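Long-range contacts in allantoicase (Saccharomyces cerevisiae, PDB 1O59), which hydrolyses allantoate to (S)-ureidoglycolate and urea, a purine-breakdown step that lets the yeast draw on a secondary nitrogen source: residues 35-40 against 100-105; 105-110 against 190-195; 206-211 against 264-269; 249-254 against 342-347; 284-289 against 316-321. One frame throughout, in Å; residues are numbered along the deposited sequence.

Overall arrangement
Two allantoicase repeats follow one another along the chain. In the N-terminal half, interaction 1 closes a loop of 59 residues, tying the turn after strand 35-36 to the loop ahead of strand 105-113. Interaction 2 follows in series, shares Ala105, and pairs strand 105-113 with strand 186-196, which also neighbours strand 35-36. In the C-terminal half, interaction 3 joins the turn after strand 208-209 to the loop between strands 258-263 and 270-277, much as interaction 1 does. Interaction 4 crosses it along the chain, linking segments 249-254 and 342-347. Interaction 5 nests within interaction 4, and the two touch where Ile342 pairs with Gln287 and Phe288.

Interaction 1 of 5, residues 35-40 against 100-105; sequences VDVIGS and MGVAAA
Val37 packs against Met100, modelled as selenomethionine, and reaches on to Val102 and Ala105. It sits in a type I beta turn from Asp36 to Gly39, which follows short strand 35-36 and meets the loop joining strands 94-99 and 105-113. Starting at CB, the Val37 side chain is already in contact, 3.8 Å from Val102 CG2, and from there its two methyls part. CG1, anti to the carbonyl carbon (chi1 -64°), runs between Val102 CG2 and the methyl of Ala105, with Val37 CG1 to Ala105 CB at 3.9 Å. CG2 takes the other side, lying alongside the extended selenomethionine chain: Val37 CG2 is 3.8 Å from Met100 SE, and CG and CE of that chain also border it. The valine and selenomethionine point the same way, whereas Val102 comes in at about a right angle. Shortening Val37 to an alanine takes away the two methyls between the Met100 chain, Val102 and Ala105, and would probably leave a gap beside SE and the Ala105 methyl. Beyond the contact, Ile177 of strand 176-182 touches both Met100 and Ile38, so the buried cluster extends into the five-stranded sheet. The backbone closes the junction: Gly101 N donates to Val37 O over 3.0 Å, approaching nearly along the C=O axis with a C=O...N angle of 166°.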
# COMPACT_ATOMS: atom_id res chain seq x y z
N VAL A 35 -2.77 -1.47 -4.70
CA VAL A 35 -2.09 -1.09 -3.46
C VAL A 35 -3.14 -0.68 -2.42
O VAL A 35 -4.29 -0.44 -2.77
CB VAL A 35 -1.13 0.09 -3.69
CG1 VAL A 35 -0.03 -0.28 -4.71
CG2 VAL A 35 -1.91 1.35 -4.16
N ASP A 36 -2.73 -0.61 -1.16
CA ASP A 36 -3.59 -0.11 -0.07
C ASP A 36 -3.70 1.41 -0.13
O ASP A 36 -2.85 2.17 0.40
CB ASP A 36 -3.07 -0.59 1.29
CG ASP A 36 -3.86 -0.03 2.45
OD1 ASP A 36 -5.05 0.34 2.25
OD2 ASP A 36 -3.36 0.05 3.62
N VAL A 37 -4.78 1.86 -0.77
CA VAL A 37 -4.94 3.26 -1.09
C VAL A 37 -5.40 4.09 0.11
O VAL A 37 -5.44 5.32 0.01
CB VAL A 37 -5.93 3.47 -2.26
CG1 VAL A 37 -5.39 2.84 -3.56
CG2 VAL A 37 -7.33 2.91 -1.91
N ILE A 38 -5.77 3.43 1.22
CA ILE A 38 -6.15 4.11 2.46
C ILE A 38 -5.10 4.05 3.56
O ILE A 38 -5.31 4.64 4.63
CB ILE A 38 -7.49 3.60 3.02
CG1 ILE A 38 -7.39 2.14 3.46
CG2 ILE A 38 -8.57 3.81 2.00
CD1 ILE A 38 -8.67 1.54 3.97
N GLY A 39 -4.00 3.34 3.32
CA GLY A 39 -2.89 3.27 4.28
C GLY A 39 -2.35 4.66 4.57
O GLY A 39 -2.19 5.46 3.65
N SER A 40 -2.08 4.94 5.85
CA SER A 40 -1.48 6.19 6.29
C SER A 40 -0.10 6.47 5.68
O SER A 40 0.32 7.62 5.56
CB SER A 40 -1.34 6.21 7.79
OG SER A 40 -0.44 5.21 8.21
N MSE A 100 -8.42 8.64 0.63
CA MSE A 100 -7.23 7.95 0.12
C MSE A 100 -6.04 8.90 0.08
O MSE A 100 -6.19 10.13 -0.01
CB MSE A 100 -7.43 7.45 -1.31
CG MSE A 100 -8.56 6.48 -1.50
SE MSE A 100 -8.86 6.11 -3.38
CE MSE A 100 -10.36 5.23 -3.14
N GLY A 101 -4.85 8.31 0.08
CA GLY A 101 -3.63 9.08 -0.05
C GLY A 101 -3.31 9.31 -1.50
O GLY A 101 -2.60 10.22 -1.84
N VAL A 102 -3.82 8.46 -2.38
CA VAL A 102 -3.76 8.69 -3.83
C VAL A 102 -4.97 9.52 -4.26
O VAL A 102 -5.94 9.64 -3.54
CB VAL A 102 -3.73 7.37 -4.60
CG1 VAL A 102 -2.50 6.60 -4.20
CG2 VAL A 102 -5.01 6.55 -4.34
N ALA A 103 -4.89 10.08 -5.45
CA ALA A 103 -5.92 10.97 -5.98
C ALA A 103 -7.28 10.29 -6.27
O ALA A 103 -8.33 10.95 -6.17
CB ALA A 103 -5.41 11.63 -7.24
N ALA A 104 -7.23 9.01 -6.68
CA ALA A 104 -8.39 8.24 -7.06
C ALA A 104 -7.98 6.79 -7.39
O ALA A 104 -6.84 6.52 -7.75
CB ALA A 104 -9.06 8.87 -8.26
N ALA A 105 -8.92 5.87 -7.28
CA ALA A 105 -8.65 4.47 -7.60
C ALA A 105 -9.93 3.67 -7.90
O ALA A 105 -11.02 3.99 -7.42
CB ALA A 105 -7.89 3.82 -6.45

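Interaction 2 of 5, residues 105-110 against 190-195; sequences AHIIGG and FRLYGR
Arg195 N donates to His106 O over 2.8 Å, and His106 N returns a bond to Arg195 O, the two bonds of a hydrogen-bonded antiparallel pair. The ladder belongs to an antiparallel sheet of the first allantoicase repeat and contains a classic beta bulge: Ile108 and Gly109 both face Tyr193. Tyr193 O therefore has two donors, a nearly straight bond from Ile108 N (2.9 Å, 175° at the hydrogen) and a weak one from Gly109 N. Tyr193 N goes to Gly109 O at 2.8 Å.

Outward from the backbone, Ile107 and Leu192 cross at about a right angle, with Ile107 CD1 3.7 Å from Leu192 CD2. Leu192 also touches Ile177 of strand 176-182. Glycines sit where the strands come close: a CB on Gly110 would run into Arg191 O, and one on Gly194 into His106 O. On the face that carries Tyr193, Phe24 and Ile28 of helix 21-31 touch the Tyr193 side chain. With its CG anti to the carbonyl carbon (chi1 -58°), the tyrosine ring reaches past the bulge, putting Tyr193 CD2 3.6 Å from Gly110 CA.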
# COMPACT_ATOMS: atom_id res chain seq x y z
N ALA A 105 -8.92 5.87 -7.28
CA ALA A 105 -8.65 4.47 -7.60
C ALA A 105 -9.93 3.67 -7.90
O ALA A 105 -11.02 3.99 -7.42
CB ALA A 105 -7.89 3.82 -6.45
N HIS A 106 -9.75 2.61 -8.70
CA HIS A 106 -10.74 1.55 -8.87
C HIS A 106 -10.48 0.43 -7.83
O HIS A 106 -9.35 -0.01 -7.68
CB HIS A 106 -10.62 0.97 -10.28
CG HIS A 106 -10.98 1.92 -11.38
ND1 HIS A 106 -10.05 2.70 -12.02
CD2 HIS A 106 -12.16 2.19 -11.98
CE1 HIS A 106 -10.64 3.42 -12.97
NE2 HIS A 106 -11.92 3.13 -12.96
N ILE A 107 -11.51 -0.02 -7.10
CA ILE A 107 -11.30 -0.97 -5.97
C ILE A 107 -11.43 -2.43 -6.36
O ILE A 107 -12.33 -2.80 -7.10
CB ILE A 107 -12.28 -0.66 -4.81
CG1 ILE A 107 -12.17 0.80 -4.40
CG2 ILE A 107 -12.00 -1.55 -3.61
CD1 ILE A 107 -10.71 1.24 -4.01
N ILE A 108 -10.52 -3.26 -5.87
CA ILE A 108 -10.54 -4.71 -6.15
C ILE A 108 -10.80 -5.57 -4.91
O ILE A 108 -11.41 -6.64 -5.00
CB ILE A 108 -9.22 -5.16 -6.86
CG1 ILE A 108 -9.21 -6.68 -7.05
CG2 ILE A 108 -7.96 -4.70 -6.12
CD1 ILE A 108 -10.35 -7.18 -7.98
N GLY A 109 -10.31 -5.13 -3.75
CA GLY A 109 -10.44 -5.95 -2.56
C GLY A 109 -9.92 -5.26 -1.35
O GLY A 109 -9.76 -4.03 -1.36
N GLY A 110 -9.66 -6.04 -0.32
CA GLY A 110 -9.20 -5.48 0.94
C GLY A 110 -8.93 -6.49 2.02
O GLY A 110 -9.01 -7.70 1.81
N PHE A 190 -7.73 -2.03 8.74
CA PHE A 190 -8.51 -2.02 7.48
C PHE A 190 -7.64 -1.61 6.29
O PHE A 190 -7.19 -0.47 6.23
CB PHE A 190 -9.71 -1.10 7.62
CG PHE A 190 -10.55 -0.92 6.36
CD1 PHE A 190 -10.80 -2.00 5.47
CD2 PHE A 190 -11.13 0.32 6.07
CE1 PHE A 190 -11.58 -1.83 4.33
CE2 PHE A 190 -11.93 0.49 4.95
CZ PHE A 190 -12.15 -0.59 4.07
N ARG A 191 -7.40 -2.54 5.38
CA ARG A 191 -6.68 -2.27 4.13
C ARG A 191 -7.67 -2.29 2.97
O ARG A 191 -8.49 -3.17 2.89
CB ARG A 191 -5.65 -3.37 3.87
CG ARG A 191 -4.77 -3.79 5.04
CD ARG A 191 -4.09 -2.63 5.72
NE ARG A 191 -3.09 -3.01 6.75
CZ ARG A 191 -2.55 -2.14 7.60
NH1 ARG A 191 -2.94 -0.86 7.58
NH2 ARG A 191 -1.63 -2.52 8.48
N LEU A 192 -7.60 -1.33 2.06
CA LEU A 192 -8.43 -1.40 0.86
C LEU A 192 -7.58 -1.27 -0.42
O LEU A 192 -6.91 -0.25 -0.66
CB LEU A 192 -9.56 -0.35 0.89
CG LEU A 192 -10.65 -0.66 -0.14
CD1 LEU A 192 -11.57 -1.84 0.28
CD2 LEU A 192 -11.47 0.56 -0.41
N TYR A 193 -7.60 -2.33 -1.24
CA TYR A 193 -6.74 -2.39 -2.42
C TYR A 193 -7.40 -1.83 -3.67
O TYR A 193 -8.51 -2.28 -4.05
CB TYR A 193 -6.20 -3.84 -2.66
CG TYR A 193 -5.42 -4.29 -1.45
CD1 TYR A 193 -4.21 -3.68 -1.14
CD2 TYR A 193 -5.92 -5.27 -0.59
CE1 TYR A 193 -3.49 -4.05 -0.01
CE2 TYR A 193 -5.21 -5.64 0.53
CZ TYR A 193 -3.98 -5.02 0.81
OH TYR A 193 -3.25 -5.32 1.92
N GLY A 194 -6.72 -0.89 -4.32
CA GLY A 194 -7.22 -0.34 -5.58
C GLY A 194 -6.15 -0.04 -6.61
O GLY A 194 -4.99 0.14 -6.28
N ARG A 195 -6.54 -0.01 -7.88
CA ARG A 195 -5.63 0.29 -8.96
C ARG A 195 -5.69 1.80 -9.03
O ARG A 195 -6.75 2.36 -9.23
CB ARG A 195 -6.07 -0.37 -10.28
CG ARG A 195 -4.97 -0.58 -11.30
CD ARG A 195 -4.40 0.69 -11.91
NE ARG A 195 -3.28 0.37 -12.79
CZ ARG A 195 -2.00 0.47 -12.50
NH1 ARG A 195 -1.60 0.93 -11.33
NH2 ARG A 195 -1.09 0.11 -13.40

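Interaction 3 of 5, residues 206-211 against 264-269; sequences HIIDLA and LGRESS
Ile208 lays its terminal methyl over one face of the Arg266 guanidinium, with Ile208 CD1 3.7 Å from Arg266 NH2 and little further from CZ. The two side chains cross at about a right angle. The arginine is bent at chi2 and chi3, which folds its flat end back over the isoleucine; from there its NE forms a salt bridge with the C-terminal carboxylate of Tyr355. Leu210 points toward the other segment and is buried against Arg266 and Ser268. Leu210 CD2 lies 4.2 Å from Arg266 CB, and the other methyl, Leu210 CD1, is 3.9 Å from Ser268 CB.

These residues join the turn after strand 208-209, which pairs with strand 346-354, to the loop between strands 258-263 and 270-277. The turn is an Asx turn: Asp209 OD1 accepts from Ala211 N at 3.0 Å, met from above the carboxylate plane, and takes a further bond from Val352 N. As Val37 O does with Gly101 N in the N-terminal half, Leu210 O takes the amide of Gly265, Leu210 O to Gly265 N being 2.8 Å with 172° at the hydrogen. Next to that bond, Leu264 CD2 packs 4.1 Å from Ala211 CB.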
# COMPACT_ATOMS: atom_id res chain seq x y z
N HIS A 206 6.08 16.19 -20.21
CA HIS A 206 6.17 16.70 -18.83
C HIS A 206 6.59 15.60 -17.85
O HIS A 206 5.93 14.57 -17.74
CB HIS A 206 4.83 17.32 -18.44
CG HIS A 206 4.73 17.69 -17.00
ND1 HIS A 206 3.54 17.62 -16.30
CD2 HIS A 206 5.67 18.11 -16.12
CE1 HIS A 206 3.75 17.99 -15.05
NE2 HIS A 206 5.03 18.28 -14.91
N ILE A 207 7.70 15.79 -17.15
CA ILE A 207 8.29 14.66 -16.45
C ILE A 207 7.65 14.37 -15.09
O ILE A 207 7.29 15.28 -14.35
CB ILE A 207 9.86 14.76 -16.31
CG1 ILE A 207 10.30 15.87 -15.34
CG2 ILE A 207 10.53 14.95 -17.67
CD1 ILE A 207 11.51 15.44 -14.42
N ILE A 208 7.53 13.08 -14.81
CA ILE A 208 6.94 12.58 -13.59
C ILE A 208 7.84 11.48 -13.02
O ILE A 208 8.76 10.99 -13.68
CB ILE A 208 5.49 12.04 -13.86
CG1 ILE A 208 5.49 10.89 -14.89
CG2 ILE A 208 4.57 13.15 -14.38
CD1 ILE A 208 4.23 10.08 -14.88
N ASP A 209 7.55 11.10 -11.79
CA ASP A 209 8.14 9.91 -11.22
C ASP A 209 7.31 8.70 -11.64
O ASP A 209 6.26 8.39 -11.07
CB ASP A 209 8.25 10.02 -9.69
CG ASP A 209 9.03 8.87 -9.08
OD1 ASP A 209 9.36 7.90 -9.80
OD2 ASP A 209 9.33 8.85 -7.88
N LEU A 210 7.81 8.01 -12.65
CA LEU A 210 7.13 6.87 -13.23
C LEU A 210 7.03 5.74 -12.24
O LEU A 210 6.19 4.87 -12.40
CB LEU A 210 7.88 6.38 -14.48
CG LEU A 210 7.95 7.41 -15.61
CD1 LEU A 210 8.93 6.98 -16.66
CD2 LEU A 210 6.56 7.67 -16.21
N ALA A 211 7.87 5.76 -11.21
CA ALA A 211 7.88 4.73 -10.18
C ALA A 211 7.12 5.09 -8.91
O ALA A 211 7.07 4.31 -7.96
CB ALA A 211 9.31 4.39 -9.85
N LEU A 264 6.16 0.26 -13.54
CA LEU A 264 6.02 1.69 -13.64
C LEU A 264 4.57 2.05 -13.91
O LEU A 264 3.79 1.23 -14.42
CB LEU A 264 6.88 2.23 -14.78
CG LEU A 264 8.40 1.96 -14.72
CD1 LEU A 264 9.13 2.60 -15.94
CD2 LEU A 264 9.00 2.46 -13.40
N GLY A 265 4.20 3.29 -13.58
CA GLY A 265 2.83 3.76 -13.73
C GLY A 265 2.39 3.83 -15.17
O GLY A 265 1.20 3.86 -15.45
N ARG A 266 3.37 3.84 -16.06
CA ARG A 266 3.22 4.02 -17.50
C ARG A 266 4.44 3.35 -18.15
O ARG A 266 5.50 3.29 -17.56
CB ARG A 266 3.34 5.51 -17.80
CG ARG A 266 2.32 6.09 -18.65
CD ARG A 266 2.85 7.07 -19.69
NE ARG A 266 3.63 8.27 -19.30
CZ ARG A 266 3.16 9.38 -18.71
NH1 ARG A 266 1.90 9.47 -18.27
NH2 ARG A 266 3.98 10.40 -18.53
N GLU A 267 4.32 2.90 -19.39
CA GLU A 267 5.52 2.59 -20.18
C GLU A 267 6.28 3.90 -20.49
O GLU A 267 5.70 4.87 -21.00
CB GLU A 267 5.12 1.86 -21.47
CG GLU A 267 6.26 1.60 -22.46
CD GLU A 267 5.76 1.16 -23.81
OE1 GLU A 267 4.91 0.24 -23.80
OE2 GLU A 267 6.19 1.73 -24.86
N SER A 268 7.57 3.93 -20.17
CA SER A 268 8.43 5.08 -20.45
C SER A 268 8.65 5.30 -21.95
O SER A 268 8.51 4.38 -22.76
CB SER A 268 9.79 4.90 -19.79
OG SER A 268 10.65 4.09 -20.58
N SER A 269 8.95 6.55 -22.30
CA SER A 269 9.53 6.91 -23.60
C SER A 269 10.92 7.52 -23.40
O SER A 269 11.78 7.44 -24.27
CB SER A 269 8.64 7.91 -24.30
OG SER A 269 7.28 7.68 -23.97

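Interaction 4 of 5, residues 249-254 against 342-347; sequences KRSRQP and IPDGGV
Ser251 grips Asp344 twice through one carboxylate oxygen. The hydroxyl donates along the anti lone pair, Ser251 OG to Asp344 OD2 at 2.6 Å, while the serine's amide reaches the same oxygen from above the carboxylate plane, Ser251 N to Asp344 OD2 at 2.8 Å and 159° at the hydrogen. A water makes a third donor, 2.7 Å from Asp344 OD2, and its second hydrogen bond goes to Ser251 O, also at 2.7 Å. The serine's carbonyl is thus tied to the aspartate as well, through water.

The carboxylate is brought here by a first torsion that puts Asp344 CG between its backbone N and carbonyl carbon (chi1 46°). Its stem passes close to the other loop, with Asp344 CB 3.2 Å from Lys249 O. Putting an alanine at Asp344 would probably leave the Ser251 hydroxyl and amide without their shared acceptor and set the 249-254 loop free to shift. Next along, Gly345 N bonds to Thr248 OG1, while Lys249 NZ turns to a salt bridge with Asp224.

Pro343 follows a cis peptide bond, and Ser251 OG rests against its CB. By accepting from both amide and hydroxyl of Ser251, the Asp344 carboxylate joins two surface loops of the second allantoicase repeat: one leading into strand 258-263, the other the cis-Pro343, Asp344 and Gly345 connection between strands 336-342 and 346-354.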
# COMPACT_ATOMS: atom_id res chain seq x y z
N LYS A 249 17.65 -9.40 4.80
CA LYS A 249 18.51 -10.04 5.77
C LYS A 249 19.97 -9.94 5.39
O LYS A 249 20.32 -9.80 4.21
CB LYS A 249 18.15 -11.53 5.86
CG LYS A 249 16.87 -11.81 6.64
CD LYS A 249 16.06 -13.05 6.10
CE LYS A 249 14.50 -12.71 5.89
NZ LYS A 249 13.66 -13.85 5.30
N ARG A 250 20.83 -10.04 6.42
CA ARG A 250 22.25 -10.24 6.21
C ARG A 250 22.45 -11.65 5.58
O ARG A 250 22.12 -12.66 6.20
CB ARG A 250 22.99 -10.09 7.53
CG ARG A 250 24.42 -9.63 7.40
CD ARG A 250 25.15 -9.62 8.73
NE ARG A 250 24.71 -8.52 9.58
CZ ARG A 250 25.50 -7.61 10.15
NH1 ARG A 250 26.83 -7.63 10.01
NH2 ARG A 250 24.95 -6.66 10.91
N SER A 251 22.92 -11.66 4.33
CA SER A 251 23.24 -12.86 3.57
C SER A 251 24.73 -13.21 3.59
O SER A 251 25.56 -12.36 3.87
CB SER A 251 22.85 -12.65 2.11
OG SER A 251 23.86 -11.91 1.43
N ARG A 252 25.07 -14.45 3.26
CA ARG A 252 26.46 -14.91 3.37
C ARG A 252 27.01 -15.57 2.14
O ARG A 252 28.23 -15.66 2.00
CB ARG A 252 26.59 -15.88 4.53
CG ARG A 252 26.22 -15.31 5.87
CD ARG A 252 27.05 -14.11 6.31
NE ARG A 252 26.82 -13.79 7.71
CZ ARG A 252 27.21 -12.67 8.32
NH1 ARG A 252 27.85 -11.72 7.66
NH2 ARG A 252 26.96 -12.52 9.61
N GLN A 253 26.12 -16.07 1.28
CA GLN A 253 26.53 -16.79 0.09
C GLN A 253 27.22 -15.80 -0.85
O GLN A 253 26.70 -14.71 -1.10
CB GLN A 253 25.34 -17.46 -0.64
CG GLN A 253 24.21 -18.00 0.27
CD GLN A 253 23.05 -16.98 0.49
OE1 GLN A 253 23.17 -16.03 1.29
NE2 GLN A 253 21.93 -17.20 -0.23
N PRO A 254 28.40 -16.17 -1.34
CA PRO A 254 29.10 -15.38 -2.34
C PRO A 254 28.24 -15.15 -3.57
O PRO A 254 27.56 -16.07 -4.02
CB PRO A 254 30.30 -16.26 -2.72
CG PRO A 254 30.48 -17.19 -1.59
CD PRO A 254 29.13 -17.40 -0.98
N ILE A 342 23.27 -5.26 -3.46
CA ILE A 342 24.35 -6.22 -3.43
C ILE A 342 25.14 -6.02 -2.16
O ILE A 342 25.55 -4.91 -1.88
CB ILE A 342 25.26 -6.03 -4.65
CG1 ILE A 342 24.50 -6.36 -5.92
CG2 ILE A 342 26.45 -6.94 -4.58
CD1 ILE A 342 24.95 -5.53 -7.08
N PRO A 343 25.38 -7.10 -1.41
CA PRO A 343 24.68 -8.39 -1.53
C PRO A 343 23.25 -8.40 -0.91
O PRO A 343 22.45 -9.30 -1.16
CB PRO A 343 25.59 -9.32 -0.74
CG PRO A 343 26.15 -8.43 0.35
CD PRO A 343 26.27 -7.05 -0.23
N ASP A 344 22.95 -7.38 -0.12
CA ASP A 344 21.72 -7.24 0.66
C ASP A 344 21.74 -5.84 1.28
O ASP A 344 22.67 -5.04 1.04
CB ASP A 344 21.65 -8.32 1.76
CG ASP A 344 22.96 -8.48 2.55
OD1 ASP A 344 23.36 -7.52 3.24
OD2 ASP A 344 23.61 -9.56 2.61
N GLY A 345 20.73 -5.55 2.10
CA GLY A 345 20.67 -4.30 2.85
C GLY A 345 19.32 -3.63 2.73
O GLY A 345 18.31 -4.28 2.48
N GLY A 346 19.33 -2.31 2.87
CA GLY A 346 18.12 -1.53 2.93
C GLY A 346 18.15 -0.30 2.06
O GLY A 346 19.10 0.46 2.07
N VAL A 347 17.06 -0.11 1.34
CA VAL A 347 16.85 1.07 0.52
C VAL A 347 15.50 1.69 0.92
O VAL A 347 14.51 0.98 1.00
CB VAL A 347 16.82 0.67 -0.97
CG1 VAL A 347 16.43 1.86 -1.85
CG2 VAL A 347 18.18 0.12 -1.40
O HOH W 1 25.91 -9.70 4.00

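Interaction 5 of 5, residues 284-289 against 316-321; sequences NFPQFI and SKTGPD
Where strands 288-294 and 309-317 pair at the border of a five-stranded antiparallel sheet, Ile289 and Ser316 exchange two backbone bonds, Ile289 N to Ser316 O at 2.9 Å and Ser316 N to Ile289 O at 3.0 Å. Thr318 carries the join past the end of the ladder. Its amide goes to Gln287 O, and its hydroxyl donates to Pro286 O at 2.6 Å, coming from well above the carbonyl plane. The threonine's methyl lies on the other branch, anti to the carbonyl carbon (chi1 42° for OG1), and packs across Ile289, with Thr318 CG2 3.6 Å from Ile289 CG2.

On the far side of the 284-289 segment, Gln287 and Phe288 both face Ile342, a classic beta bulge against strand 336-342 in this second repeat. The sheet is probably part of the jelly-roll sandwich of galactose-binding-domain relatives. Phe288 turns its ring obliquely toward Lys317, putting Phe288 CD1 3.6 Å from Lys317 CA, and makes a cation-pi contact with Lys315.

Farther out, Phe285 sits over the other segment. One ring face rests on the Gly319-Pro320 peptide, with Pro320 N over its centre. Pro320 CD makes a CH-pi contact, 3.9 Å from the centroid of the Phe285 ring and 19° off its normal. Between the two aromatic residues a water donates to Gln287 O and Thr318 O, lying 2.7 Å from Gln287 O.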
# COMPACT_ATOMS: atom_id res chain seq x y z
N ASN A 284 23.60 -0.69 7.33
CA ASN A 284 23.01 -1.81 6.56
C ASN A 284 22.53 -1.43 5.15
O ASN A 284 21.68 -2.07 4.58
CB ASN A 284 21.83 -2.44 7.33
CG ASN A 284 20.79 -1.41 7.83
OD1 ASN A 284 20.94 -0.21 7.66
ND2 ASN A 284 19.73 -1.91 8.45
N PHE A 285 23.11 -0.37 4.60
CA PHE A 285 22.82 0.10 3.24
C PHE A 285 23.51 -0.86 2.33
O PHE A 285 24.44 -1.52 2.76
CB PHE A 285 23.35 1.56 3.03
CG PHE A 285 24.79 1.76 3.38
CD1 PHE A 285 25.18 2.10 4.69
CD2 PHE A 285 25.77 1.65 2.41
CE1 PHE A 285 26.51 2.31 5.01
CE2 PHE A 285 27.12 1.86 2.72
CZ PHE A 285 27.49 2.17 4.01
N PRO A 286 23.09 -1.01 1.09
CA PRO A 286 23.77 -1.99 0.23
C PRO A 286 25.18 -1.54 -0.07
O PRO A 286 25.50 -0.36 0.06
CB PRO A 286 22.93 -2.02 -1.03
CG PRO A 286 21.65 -1.38 -0.63
CD PRO A 286 21.97 -0.35 0.40
N GLN A 287 26.04 -2.49 -0.41
CA GLN A 287 27.38 -2.13 -0.79
C GLN A 287 27.39 -1.57 -2.20
O GLN A 287 28.14 -0.64 -2.49
CB GLN A 287 28.29 -3.35 -0.67
CG GLN A 287 29.69 -3.07 -1.01
CD GLN A 287 30.54 -4.24 -0.80
OE1 GLN A 287 30.06 -5.37 -0.81
NE2 GLN A 287 31.82 -4.00 -0.58
N PHE A 288 26.56 -2.15 -3.08
CA PHE A 288 26.38 -1.67 -4.44
C PHE A 288 24.95 -1.82 -4.83
O PHE A 288 24.20 -2.52 -4.16
CB PHE A 288 27.15 -2.51 -5.46
CG PHE A 288 28.63 -2.55 -5.24
CD1 PHE A 288 29.43 -1.49 -5.65
CD2 PHE A 288 29.23 -3.67 -4.69
CE1 PHE A 288 30.80 -1.53 -5.50
CE2 PHE A 288 30.61 -3.72 -4.51
CZ PHE A 288 31.38 -2.64 -4.92
N ILE A 289 24.58 -1.19 -5.96
CA ILE A 289 23.27 -1.39 -6.60
C ILE A 289 23.39 -1.40 -8.12
O ILE A 289 24.34 -0.91 -8.69
CB ILE A 289 22.19 -0.32 -6.14
CG1 ILE A 289 22.53 1.08 -6.66
CG2 ILE A 289 21.98 -0.29 -4.63
CD1 ILE A 289 21.96 1.41 -8.00
N SER A 316 27.09 0.25 -8.99
CA SER A 316 27.35 1.57 -8.43
C SER A 316 27.49 1.44 -6.94
O SER A 316 26.61 0.88 -6.29
CB SER A 316 26.18 2.52 -8.72
OG SER A 316 26.11 2.84 -10.09
N LYS A 317 28.58 1.98 -6.41
CA LYS A 317 28.84 1.98 -4.98
C LYS A 317 27.83 2.90 -4.26
O LYS A 317 27.59 4.02 -4.71
CB LYS A 317 30.29 2.45 -4.67
CG LYS A 317 30.78 1.99 -3.31
CD LYS A 317 32.21 2.46 -2.92
CE LYS A 317 32.71 1.74 -1.61
NZ LYS A 317 32.63 0.20 -1.69
N THR A 318 27.25 2.40 -3.17
CA THR A 318 26.24 3.11 -2.38
C THR A 318 26.74 3.44 -0.97
O THR A 318 27.68 2.81 -0.43
CB THR A 318 24.87 2.33 -2.31
OG1 THR A 318 25.07 0.92 -2.12
CG2 THR A 318 24.12 2.44 -3.64
N GLY A 319 26.10 4.48 -0.42
CA GLY A 319 26.49 5.07 0.84
C GLY A 319 25.30 5.07 1.77
O GLY A 319 24.17 4.75 1.35
N PRO A 320 25.53 5.42 3.03
CA PRO A 320 24.48 5.44 4.01
C PRO A 320 23.65 6.67 3.83
O PRO A 320 24.19 7.77 3.60
CB PRO A 320 25.23 5.54 5.34
CG PRO A 320 26.50 6.19 5.05
CD PRO A 320 26.83 5.82 3.61
N ASP A 321 22.34 6.49 3.95
CA ASP A 321 21.48 7.60 4.32
C ASP A 321 21.43 8.69 3.28
O ASP A 321 21.32 9.87 3.64
CB ASP A 321 22.02 8.18 5.61
CG ASP A 321 21.04 9.07 6.30
OD1 ASP A 321 19.80 8.93 6.06
OD2 ASP A 321 21.45 9.96 7.09
O HOH W 2 29.58 0.71 -0.65